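Putative permease protein, ABC transporter (Porphyromonas gingivalis, PDB 3IS6) probably takes part in transport across the membrane as an ABC transporter permease, of which this chain is the MacB-like periplasmic core domain. Local coordinates at residues A[6-11]-A[148-153]; A[58-63]-A[181-186]; A[126-131]-A[139-144]; A[15-20]-A[221-226]. One frame throughout, in Å; residues are numbered along the deposited sequence.

Contact 1: residues A[6-11]-A[148-153]; sequences RDFPHH and DLPHNS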
# COMPACT_ATOMS: atom_id res chain seq x y z
N ARG A 6 -12.71 -30.53 -3.36
CA ARG A 6 -13.98 -29.93 -3.16
C ARG A 6 -14.34 -28.87 -4.16
O ARG A 6 -13.52 -28.15 -4.62
CB ARG A 6 -14.04 -29.35 -1.74
CG ARG A 6 -12.81 -28.64 -1.24
CD ARG A 6 -13.07 -27.98 0.14
NE ARG A 6 -12.95 -26.53 0.12
CZ ARG A 6 -11.80 -25.89 0.20
NH1 ARG A 6 -10.68 -26.60 0.31
NH2 ARG A 6 -11.78 -24.56 0.17
N ASP A 7 -15.61 -28.81 -4.47
CA ASP A 7 -16.21 -27.66 -5.07
C ASP A 7 -16.37 -26.59 -4.01
O ASP A 7 -16.62 -26.89 -2.89
CB ASP A 7 -17.57 -27.98 -5.60
CG ASP A 7 -17.56 -29.06 -6.62
OD1 ASP A 7 -16.69 -29.10 -7.47
OD2 ASP A 7 -18.49 -29.85 -6.57
N PHE A 8 -16.28 -25.35 -4.42
CA PHE A 8 -16.59 -24.23 -3.57
C PHE A 8 -18.10 -24.23 -3.30
O PHE A 8 -18.85 -24.79 -4.05
CB PHE A 8 -16.18 -22.96 -4.26
CG PHE A 8 -14.70 -22.78 -4.41
CD1 PHE A 8 -13.84 -23.07 -3.39
CD2 PHE A 8 -14.18 -22.30 -5.57
CE1 PHE A 8 -12.50 -22.89 -3.53
CE2 PHE A 8 -12.86 -22.12 -5.72
CZ PHE A 8 -12.02 -22.42 -4.70
N PRO A 9 -18.54 -23.58 -2.24
CA PRO A 9 -19.97 -23.53 -1.95
C PRO A 9 -20.74 -22.79 -3.04
O PRO A 9 -20.31 -21.79 -3.49
CB PRO A 9 -20.01 -22.72 -0.67
CG PRO A 9 -18.75 -22.94 -0.07
CD PRO A 9 -17.77 -23.06 -1.12
N HIS A 10 -21.86 -23.34 -3.48
CA HIS A 10 -22.70 -22.66 -4.42
C HIS A 10 -21.96 -22.23 -5.67
O HIS A 10 -22.20 -21.19 -6.20
CB HIS A 10 -23.34 -21.49 -3.76
CG HIS A 10 -23.85 -21.80 -2.40
ND1 HIS A 10 -24.90 -22.64 -2.18
CD2 HIS A 10 -23.44 -21.39 -1.18
CE1 HIS A 10 -25.12 -22.75 -0.89
NE2 HIS A 10 -24.25 -22.00 -0.26
N HIS A 11 -21.06 -23.08 -6.14
CA HIS A 11 -20.12 -22.71 -7.19
C HIS A 11 -20.76 -22.38 -8.49
O HIS A 11 -20.25 -21.64 -9.27
CB HIS A 11 -19.04 -23.74 -7.34
CG HIS A 11 -19.48 -24.97 -8.04
ND1 HIS A 11 -20.16 -25.97 -7.40
CD2 HIS A 11 -19.36 -25.35 -9.32
CE1 HIS A 11 -20.43 -26.92 -8.26
NE2 HIS A 11 -19.96 -26.57 -9.44
N ASP A 148 -5.86 -26.44 3.02
CA ASP A 148 -5.29 -26.02 1.77
C ASP A 148 -6.41 -25.79 0.79
O ASP A 148 -7.36 -26.51 0.74
CB ASP A 148 -4.37 -27.06 1.19
CG ASP A 148 -3.12 -27.26 1.97
OD1 ASP A 148 -2.66 -26.37 2.67
OD2 ASP A 148 -2.57 -28.33 1.85
N LEU A 149 -6.28 -24.75 0.00
CA LEU A 149 -7.23 -24.45 -1.02
C LEU A 149 -7.13 -25.52 -2.10
O LEU A 149 -6.13 -26.13 -2.27
CB LEU A 149 -6.97 -23.09 -1.59
CG LEU A 149 -7.20 -21.90 -0.69
CD1 LEU A 149 -6.57 -20.70 -1.21
CD2 LEU A 149 -8.63 -21.67 -0.49
N PRO A 150 -8.19 -25.72 -2.85
CA PRO A 150 -8.18 -26.77 -3.85
C PRO A 150 -7.08 -26.55 -4.89
O PRO A 150 -6.82 -25.46 -5.25
CB PRO A 150 -9.54 -26.60 -4.50
CG PRO A 150 -10.35 -26.04 -3.48
CD PRO A 150 -9.53 -25.20 -2.62
N HIS A 151 -6.46 -27.63 -5.32
CA HIS A 151 -5.43 -27.64 -6.34
C HIS A 151 -5.98 -27.40 -7.74
O HIS A 151 -7.15 -27.45 -7.96
CB HIS A 151 -4.63 -28.93 -6.28
N ASN A 152 -5.09 -27.12 -8.68
CA ASN A 152 -5.47 -26.91 -10.05
C ASN A 152 -6.55 -25.84 -10.14
O ASN A 152 -7.46 -25.95 -10.89
CB ASN A 152 -5.90 -28.19 -10.73
CG ASN A 152 -4.78 -29.14 -10.91
OD1 ASN A 152 -4.92 -30.29 -10.67
ND2 ASN A 152 -3.68 -28.67 -11.30
N SER A 153 -6.39 -24.82 -9.35
CA SER A 153 -7.34 -23.74 -9.26
C SER A 153 -6.65 -22.38 -9.34
O SER A 153 -5.56 -22.23 -8.91
CB SER A 153 -8.14 -23.90 -7.98
OG SER A 153 -8.82 -22.75 -7.65

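Contact 2: residues A[58-63]-A[181-186]; sequences TRTTLY and IAYVRL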
# COMPACT_ATOMS: atom_id res chain seq x y z
N THR A 58 -17.12 -10.18 -2.64
CA THR A 58 -15.86 -10.03 -1.96
C THR A 58 -14.73 -9.76 -2.93
O THR A 58 -14.87 -10.01 -4.08
CB THR A 58 -15.58 -11.20 -1.00
OG1 THR A 58 -14.63 -10.81 -0.04
CG2 THR A 58 -15.08 -12.42 -1.71
N ARG A 59 -13.62 -9.25 -2.44
CA ARG A 59 -12.49 -8.85 -3.24
C ARG A 59 -11.19 -9.44 -2.73
O ARG A 59 -11.00 -9.58 -1.58
CB ARG A 59 -12.39 -7.34 -3.31
CG ARG A 59 -12.14 -6.65 -1.99
CD ARG A 59 -12.31 -5.17 -2.05
NE ARG A 59 -12.63 -4.60 -0.76
CZ ARG A 59 -12.65 -3.32 -0.46
NH1 ARG A 59 -12.36 -2.41 -1.35
NH2 ARG A 59 -12.96 -2.95 0.76
N THR A 60 -10.30 -9.77 -3.64
CA THR A 60 -8.94 -10.15 -3.32
C THR A 60 -7.93 -9.42 -4.20
O THR A 60 -8.26 -8.94 -5.24
CB THR A 60 -8.72 -11.67 -3.48
OG1 THR A 60 -8.81 -12.03 -4.83
CG2 THR A 60 -9.72 -12.44 -2.72
N THR A 61 -6.70 -9.30 -3.72
CA THR A 61 -5.59 -8.93 -4.56
C THR A 61 -4.34 -9.75 -4.23
O THR A 61 -3.99 -9.89 -3.10
CB THR A 61 -5.32 -7.41 -4.56
OG1 THR A 61 -4.30 -7.10 -5.50
CG2 THR A 61 -4.91 -6.93 -3.24
N LEU A 62 -3.69 -10.28 -5.24
CA LEU A 62 -2.54 -11.12 -5.04
C LEU A 62 -1.31 -10.29 -4.86
O LEU A 62 -1.03 -9.48 -5.66
CB LEU A 62 -2.33 -11.99 -6.25
CG LEU A 62 -1.11 -12.88 -6.24
CD1 LEU A 62 -1.26 -14.00 -5.32
CD2 LEU A 62 -0.79 -13.38 -7.58
N TYR A 63 -0.63 -10.45 -3.75
CA TYR A 63 0.69 -9.91 -3.62
C TYR A 63 1.75 -10.63 -4.43
O TYR A 63 2.52 -10.02 -5.09
CB TYR A 63 1.13 -9.76 -2.19
CG TYR A 63 2.48 -9.14 -2.11
CD1 TYR A 63 2.64 -7.79 -2.23
CD2 TYR A 63 3.61 -9.91 -1.96
CE1 TYR A 63 3.86 -7.23 -2.18
CE2 TYR A 63 4.82 -9.37 -1.90
CZ TYR A 63 4.95 -8.03 -2.01
OH TYR A 63 6.19 -7.47 -1.96
N ILE A 181 -9.61 -8.88 -7.80
CA ILE A 181 -10.56 -9.76 -8.39
C ILE A 181 -11.81 -9.68 -7.54
O ILE A 181 -11.75 -9.79 -6.36
CB ILE A 181 -10.10 -11.18 -8.40
CG1 ILE A 181 -8.78 -11.34 -9.14
CG2 ILE A 181 -11.11 -12.02 -9.04
CD1 ILE A 181 -8.25 -12.65 -9.04
N ALA A 182 -12.93 -9.47 -8.18
CA ALA A 182 -14.16 -9.34 -7.46
C ALA A 182 -15.04 -10.52 -7.75
O ALA A 182 -15.40 -10.76 -8.85
CB ALA A 182 -14.83 -8.11 -7.86
N TYR A 183 -15.39 -11.24 -6.71
CA TYR A 183 -16.20 -12.40 -6.78
C TYR A 183 -17.58 -12.07 -6.27
O TYR A 183 -17.73 -11.46 -5.25
CB TYR A 183 -15.63 -13.51 -5.96
CG TYR A 183 -14.23 -13.98 -6.32
CD1 TYR A 183 -14.02 -14.89 -7.31
CD2 TYR A 183 -13.13 -13.49 -5.67
CE1 TYR A 183 -12.79 -15.31 -7.62
CE2 TYR A 183 -11.88 -13.90 -5.99
CZ TYR A 183 -11.72 -14.82 -6.96
OH TYR A 183 -10.47 -15.23 -7.26
N VAL A 184 -18.58 -12.48 -7.01
CA VAL A 184 -19.95 -12.21 -6.68
C VAL A 184 -20.79 -13.47 -6.69
O VAL A 184 -20.82 -14.16 -7.66
CB VAL A 184 -20.52 -11.29 -7.73
CG1 VAL A 184 -21.89 -10.93 -7.43
CG2 VAL A 184 -19.71 -10.10 -7.89
N ARG A 185 -21.49 -13.75 -5.61
CA ARG A 185 -22.43 -14.85 -5.60
C ARG A 185 -23.85 -14.35 -5.72
O ARG A 185 -24.32 -13.64 -4.89
CB ARG A 185 -22.28 -15.67 -4.35
CG ARG A 185 -23.11 -16.90 -4.31
CD ARG A 185 -23.52 -17.24 -2.94
NE ARG A 185 -22.42 -17.71 -2.16
CZ ARG A 185 -22.35 -17.61 -0.85
NH1 ARG A 185 -23.36 -17.10 -0.18
NH2 ARG A 185 -21.30 -18.04 -0.22
N LEU A 186 -24.52 -14.76 -6.78
CA LEU A 186 -25.90 -14.43 -7.02
C LEU A 186 -26.91 -15.34 -6.32
O LEU A 186 -26.65 -16.49 -6.10
CB LEU A 186 -26.17 -14.44 -8.51
CG LEU A 186 -25.21 -13.67 -9.37
CD1 LEU A 186 -25.40 -13.95 -10.77
CD2 LEU A 186 -25.32 -12.25 -9.10
O HOH W 1 -8.48 -14.74 -5.29

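Contact 3: residues A[126-131]-A[139-144]; sequences GKRLRP and AITIGG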
# COMPACT_ATOMS: atom_id res chain seq x y z
N GLY A 126 0.33 -18.67 16.73
CA GLY A 126 0.90 -17.69 17.60
C GLY A 126 2.33 -17.32 17.31
O GLY A 126 2.82 -16.39 17.84
N LYS A 127 2.98 -18.02 16.41
CA LYS A 127 4.33 -17.67 16.02
C LYS A 127 4.40 -16.41 15.16
O LYS A 127 3.43 -15.95 14.62
CB LYS A 127 5.00 -18.85 15.37
CG LYS A 127 5.40 -19.92 16.32
CD LYS A 127 5.98 -21.11 15.63
CE LYS A 127 6.98 -21.84 16.48
NZ LYS A 127 7.48 -23.04 15.88
N ARG A 128 5.57 -15.85 15.05
CA ARG A 128 5.75 -14.57 14.40
C ARG A 128 6.60 -14.64 13.12
O ARG A 128 7.61 -15.27 13.09
CB ARG A 128 6.33 -13.57 15.38
CG ARG A 128 5.43 -13.23 16.54
CD ARG A 128 6.19 -12.64 17.71
NE ARG A 128 7.22 -13.55 18.19
CZ ARG A 128 7.75 -13.53 19.41
NH1 ARG A 128 7.36 -12.64 20.30
NH2 ARG A 128 8.68 -14.39 19.73
N LEU A 129 6.12 -13.96 12.10
CA LEU A 129 6.69 -13.91 10.77
C LEU A 129 7.08 -12.49 10.39
O LEU A 129 6.39 -11.58 10.70
CB LEU A 129 5.66 -14.36 9.74
CG LEU A 129 5.35 -15.81 9.48
CD1 LEU A 129 4.24 -15.99 8.58
CD2 LEU A 129 6.51 -16.45 8.91
N ARG A 130 8.17 -12.31 9.68
CA ARG A 130 8.44 -11.03 9.06
C ARG A 130 9.16 -11.17 7.72
O ARG A 130 9.74 -12.15 7.44
CB ARG A 130 9.15 -10.10 10.00
CG ARG A 130 10.53 -10.41 10.23
CD ARG A 130 11.17 -9.34 11.06
NE ARG A 130 10.59 -9.23 12.38
CZ ARG A 130 11.09 -9.83 13.43
NH1 ARG A 130 12.14 -10.58 13.28
NH2 ARG A 130 10.53 -9.70 14.62
N PRO A 131 9.09 -10.15 6.90
CA PRO A 131 9.70 -10.24 5.59
C PRO A 131 11.16 -10.43 5.77
O PRO A 131 11.74 -9.90 6.66
CB PRO A 131 9.41 -8.87 4.99
CG PRO A 131 8.33 -8.38 5.71
CD PRO A 131 8.45 -8.85 7.08
N ALA A 139 6.45 -7.62 13.61
CA ALA A 139 6.16 -8.91 13.03
C ALA A 139 4.68 -9.20 12.87
O ALA A 139 3.87 -8.61 13.51
CB ALA A 139 6.80 -9.98 13.83
N ILE A 140 4.37 -10.14 12.02
CA ILE A 140 3.03 -10.60 11.82
C ILE A 140 2.85 -11.87 12.63
O ILE A 140 3.67 -12.72 12.60
CB ILE A 140 2.79 -10.91 10.37
CG1 ILE A 140 3.12 -9.71 9.50
CG2 ILE A 140 1.40 -11.27 10.16
CD1 ILE A 140 3.45 -10.07 8.09
N THR A 141 1.74 -11.96 13.33
CA THR A 141 1.40 -13.10 14.15
C THR A 141 0.52 -14.07 13.42
O THR A 141 -0.41 -13.68 12.80
CB THR A 141 0.61 -12.65 15.35
OG1 THR A 141 1.41 -11.81 16.15
CG2 THR A 141 0.21 -13.79 16.14
N ILE A 142 0.78 -15.35 13.53
CA ILE A 142 -0.06 -16.32 12.87
C ILE A 142 -1.32 -16.61 13.69
O ILE A 142 -1.26 -17.21 14.71
CB ILE A 142 0.70 -17.60 12.62
CG1 ILE A 142 1.88 -17.34 11.70
CG2 ILE A 142 -0.17 -18.64 12.05
CD1 ILE A 142 2.70 -18.47 11.51
N GLY A 143 -2.44 -16.12 13.22
CA GLY A 143 -3.69 -16.29 13.92
C GLY A 143 -4.55 -17.49 13.58
O GLY A 143 -5.52 -17.74 14.23
N GLY A 144 -4.21 -18.18 12.51
CA GLY A 144 -4.96 -19.34 12.10
C GLY A 144 -4.24 -20.17 11.09
O GLY A 144 -3.34 -19.71 10.46

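Contact 4: residues A[15-20]-A[221-226]; sequences CIVKTH and YSLTPF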
# COMPACT_ATOMS: atom_id res chain seq x y z
N CYS A 15 -19.72 -15.72 -9.81
CA CYS A 15 -19.25 -14.98 -10.95
C CYS A 15 -18.05 -14.11 -10.56
O CYS A 15 -17.83 -13.88 -9.42
CB CYS A 15 -20.34 -14.06 -11.47
SG CYS A 15 -21.81 -14.85 -12.04
N ILE A 16 -17.30 -13.66 -11.54
CA ILE A 16 -16.32 -12.64 -11.36
C ILE A 16 -16.72 -11.45 -12.20
O ILE A 16 -17.50 -11.58 -13.10
CB ILE A 16 -14.87 -13.06 -11.72
CG1 ILE A 16 -14.74 -13.47 -13.16
CG2 ILE A 16 -14.39 -14.14 -10.84
CD1 ILE A 16 -13.35 -13.27 -13.73
N VAL A 17 -16.17 -10.30 -11.87
CA VAL A 17 -16.50 -9.10 -12.56
C VAL A 17 -15.46 -8.82 -13.60
O VAL A 17 -14.33 -8.65 -13.30
CB VAL A 17 -16.54 -7.91 -11.63
CG1 VAL A 17 -16.90 -6.74 -12.36
CG2 VAL A 17 -17.45 -8.14 -10.48
N LYS A 18 -15.91 -8.75 -14.82
CA LYS A 18 -15.09 -8.44 -15.97
C LYS A 18 -15.39 -7.04 -16.48
O LYS A 18 -16.39 -6.48 -16.19
CB LYS A 18 -15.30 -9.45 -17.09
CG LYS A 18 -15.14 -10.87 -16.71
CD LYS A 18 -14.01 -11.50 -17.41
CE LYS A 18 -13.93 -11.05 -18.81
NZ LYS A 18 -12.59 -10.98 -19.24
N THR A 19 -14.45 -6.50 -17.22
CA THR A 19 -14.55 -5.19 -17.76
C THR A 19 -14.29 -5.26 -19.25
O THR A 19 -13.33 -5.86 -19.66
CB THR A 19 -13.50 -4.28 -17.16
OG1 THR A 19 -13.51 -4.42 -15.74
CG2 THR A 19 -13.74 -2.87 -17.52
N HIS A 20 -15.14 -4.61 -20.03
CA HIS A 20 -15.03 -4.56 -21.47
C HIS A 20 -15.15 -3.14 -22.00
O HIS A 20 -15.83 -2.33 -21.43
CB HIS A 20 -16.12 -5.38 -22.10
CG HIS A 20 -16.14 -6.80 -21.68
ND1 HIS A 20 -15.24 -7.72 -22.14
CD2 HIS A 20 -16.96 -7.47 -20.85
CE1 HIS A 20 -15.50 -8.89 -21.60
NE2 HIS A 20 -16.54 -8.76 -20.81
N TYR A 221 -18.72 -2.87 -16.86
CA TYR A 221 -18.59 -4.07 -16.08
C TYR A 221 -19.65 -5.08 -16.42
O TYR A 221 -20.77 -4.73 -16.67
CB TYR A 221 -18.70 -3.75 -14.60
CG TYR A 221 -17.68 -2.77 -14.12
CD1 TYR A 221 -16.35 -3.12 -14.04
CD2 TYR A 221 -18.02 -1.51 -13.78
CE1 TYR A 221 -15.42 -2.24 -13.65
CE2 TYR A 221 -17.10 -0.63 -13.37
CZ TYR A 221 -15.80 -0.98 -13.31
OH TYR A 221 -14.88 -0.08 -12.90
N SER A 222 -19.31 -6.34 -16.39
CA SER A 222 -20.31 -7.36 -16.44
C SER A 222 -19.90 -8.60 -15.71
O SER A 222 -18.76 -8.92 -15.69
CB SER A 222 -20.66 -7.69 -17.87
OG SER A 222 -19.58 -8.26 -18.53
N LEU A 223 -20.85 -9.29 -15.13
CA LEU A 223 -20.62 -10.52 -14.45
C LEU A 223 -20.51 -11.69 -15.40
O LEU A 223 -21.29 -11.82 -16.30
CB LEU A 223 -21.73 -10.79 -13.49
CG LEU A 223 -22.05 -9.69 -12.51
CD1 LEU A 223 -23.11 -10.11 -11.67
CD2 LEU A 223 -20.89 -9.36 -11.67
N THR A 224 -19.52 -12.54 -15.17
CA THR A 224 -19.31 -13.75 -15.91
C THR A 224 -19.12 -14.92 -14.96
O THR A 224 -18.48 -14.77 -13.98
CB THR A 224 -18.09 -13.62 -16.82
OG1 THR A 224 -18.28 -14.40 -17.98
CG2 THR A 224 -16.88 -14.13 -16.17
N PRO A 225 -19.64 -16.09 -15.26
CA PRO A 225 -19.56 -17.21 -14.35
C PRO A 225 -18.12 -17.58 -14.08
O PRO A 225 -17.32 -17.49 -14.95
CB PRO A 225 -20.21 -18.32 -15.15
CG PRO A 225 -21.07 -17.66 -16.03
CD PRO A 225 -20.36 -16.46 -16.47
N PHE A 226 -17.81 -17.99 -12.87
CA PHE A 226 -16.44 -18.22 -12.50
C PHE A 226 -16.06 -19.65 -12.72
O PHE A 226 -16.62 -20.50 -12.13
CB PHE A 226 -16.24 -17.84 -11.04
CG PHE A 226 -14.90 -18.18 -10.48
CD1 PHE A 226 -13.76 -17.73 -11.06
CD2 PHE A 226 -14.79 -18.93 -9.35
CE1 PHE A 226 -12.54 -18.06 -10.53
CE2 PHE A 226 -13.60 -19.25 -8.83
CZ PHE A 226 -12.47 -18.82 -9.42

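Contact 1: residues A[6-11]-A[148-153]
The carbonyl O of D148 takes a weak hydrogen bond from NH1 of R6, 3.3 Å long and bent to 143° at the hydrogen. It meets the guanidinium at the edge, near its plane. The contact joins two loops of the MacB-like periplasmic core domain. One loop leads into strand 14-23, and the other connects strands 140-146 and 159-162. The other main partner of R6 is the ring of P150, which lies over one face of the guanidinium. Its CD is 3.4 Å from NH1 of R6, and the two side chains cross at about a right angle. The R6 chain reaches this place with CG set between its backbone N and carbonyl carbon (chi1 41°) and a bend at chi3. The group has further polar partners. NH2 of R6 bonds to the carbonyl O of F91, and E147 forms a long, weak ion pair with NH1. These partners probably help to fix the turn of the guanidinium plane. The carboxylate of D148 leads away from R6 and bonds to S115 through OD2. F8 gives the apolar half of the contact. It starts a type II beta turn that ends at H11. Its ring is buried, with F91 packed edge-to-face and R228 in a cation-pi contact. P150 touches both R6 and F8. The closest approach of F8 to the proline ring is from CE1 to CG of P150, at 3.8 Å.

Contact 2: residues A[58-63]-A[181-186]
This contact is an antiparallel strand pair in the mixed sheet of the periplasmic core domain. It joins the first part of the long strand 54-70 to strand 181-186. T58 with Y183 and T60 with I181 are hydrogen-bonded pairs, and R59 with A182 is the non-hydrogen-bonded pair between them. N of Y183 bonds to O of T58 at 2.9 Å, and N of I181 bonds to O of T60 at 2.9 Å. The return bonds from N of T58 and N of T60 complete both rings. CA of R59 also makes a CA-H...O contact of 3.3 Å with O of I181. T58, T60, I181 and Y183 share one face of the sheet. There OG1 of T60 comes to the edge of the Y183 ring, 3.8 Å from CE2. With chi1 at 67°, OG1 sits between the backbone N and the carbonyl carbon, beside the tyrosine. One water joins them, 2.8 Å from OG1 of T60 and 2.8 Å from OH of Y183. CG2 of I181 lies over one face of the same ring. R59 points to the other face and leads away to a salt bridge with E84, which also bonds to OG1 of T58. Helix 86-90 packs on the T58 and T60 face through A86, F87 and M90. Strand 74-83 flanks strand 54-70, and strand 14-23 runs along the far edge of strand 181-186.

Contact 3: residues A[126-131]-A[139-144]
L129 and I142 meet through their chain ends, with CD1 of L129 4.1 Å from CD1 of I142, and the two side chains cross obliquely. They belong to the beta hairpin of strands 128-131 and 140-146. I142 holds CG1 beside its backbone N (chi1 -62°), which brings that carbon within 3.6 Å of O of K127. L129 and I140 form the hydrogen-bonded pair, with N of L129 2.8 Å from O of I140. R128 and T141 pair without hydrogen bonds. The methyl of A139, just before strand 140-146, points toward strand 128-131, with CB 3.5 Å from O of L129. It lies 3.9 Å from CB of R128 and 3.8 Å from NH2 of R130. At the other end, I142 pairs with two residues. Its O takes a bond from N of G126, and its N bonds to O of K127. With G126 at phi 86° and psi -8°, this is a G1 beta bulge. L129, I140 and I142 are buried against M68, C110 and I112, and I140 also touches L240 of the second subunit. The hairpin is thus apolar on the L129 and I140 face, while its arginines pair outward, R128 with E71 and R130 with D72.

Contact 4: residues A[15-20]-A[221-226]
V17 and L223 touch through CG2 and CD2, 3.8 Å apart, on one face of an antiparallel strand pair. CG1 of V17 also lies 4.0 Å from CD1 of Y221. T19 runs side by side with Y221, its OG1 3.6 Å from CD1 of that ring. The other face is more mixed. CG2 of T224 packs against CG1 of I16 and, at 3.7 Å, against CG of K18. I16 turns CG1 between its backbone N and carbonyl carbon (chi1 60°), and its CG2 then faces F226, 3.7 Å from CD1. These two side chains cross at about a right angle. OG of S222 lies at the edge of the H20 ring, in its plane, 3.6 Å from CD2. The backbone sets this register. N of I16 bonds to O of T224 at 2.9 Å, and N of S222 bonds to O of K18 at 2.9 Å, each with a return bond. Further out, K18 bends away to a salt bridge with D35. The F226 ring packs edge-to-face on Y183, and Q203 of helix 196-206 touches Y221. Strand 14-23 lies between strands 181-186 and 218-225 and is antiparallel to both. Helix 196-206 lies between those two in sequence, so together they form a split beta-alpha-beta unit.

How the contacts relate
Contact 2 is the most central and is buried. Contacts 1, 3 and 4 are partly buried, and contacts 3 and 4 lie on opposite sides of the chain's centre. Contacts 2, 3 and 4 all belong to one mixed sheet. Contacts 2 and 4 meet directly: strand 181-186 bonds to strand 14-23, with O of V184 2.9 Å from N of C15. Strand 54-70 links contact 2 to the hairpin of contact 3. Contact 1 has no strand pairing and joins loops through one weak bond and a proline. A water bridges contact 2, while the arginines of contact 3 and the lysine of contact 4 find acidic partners outside their pairs.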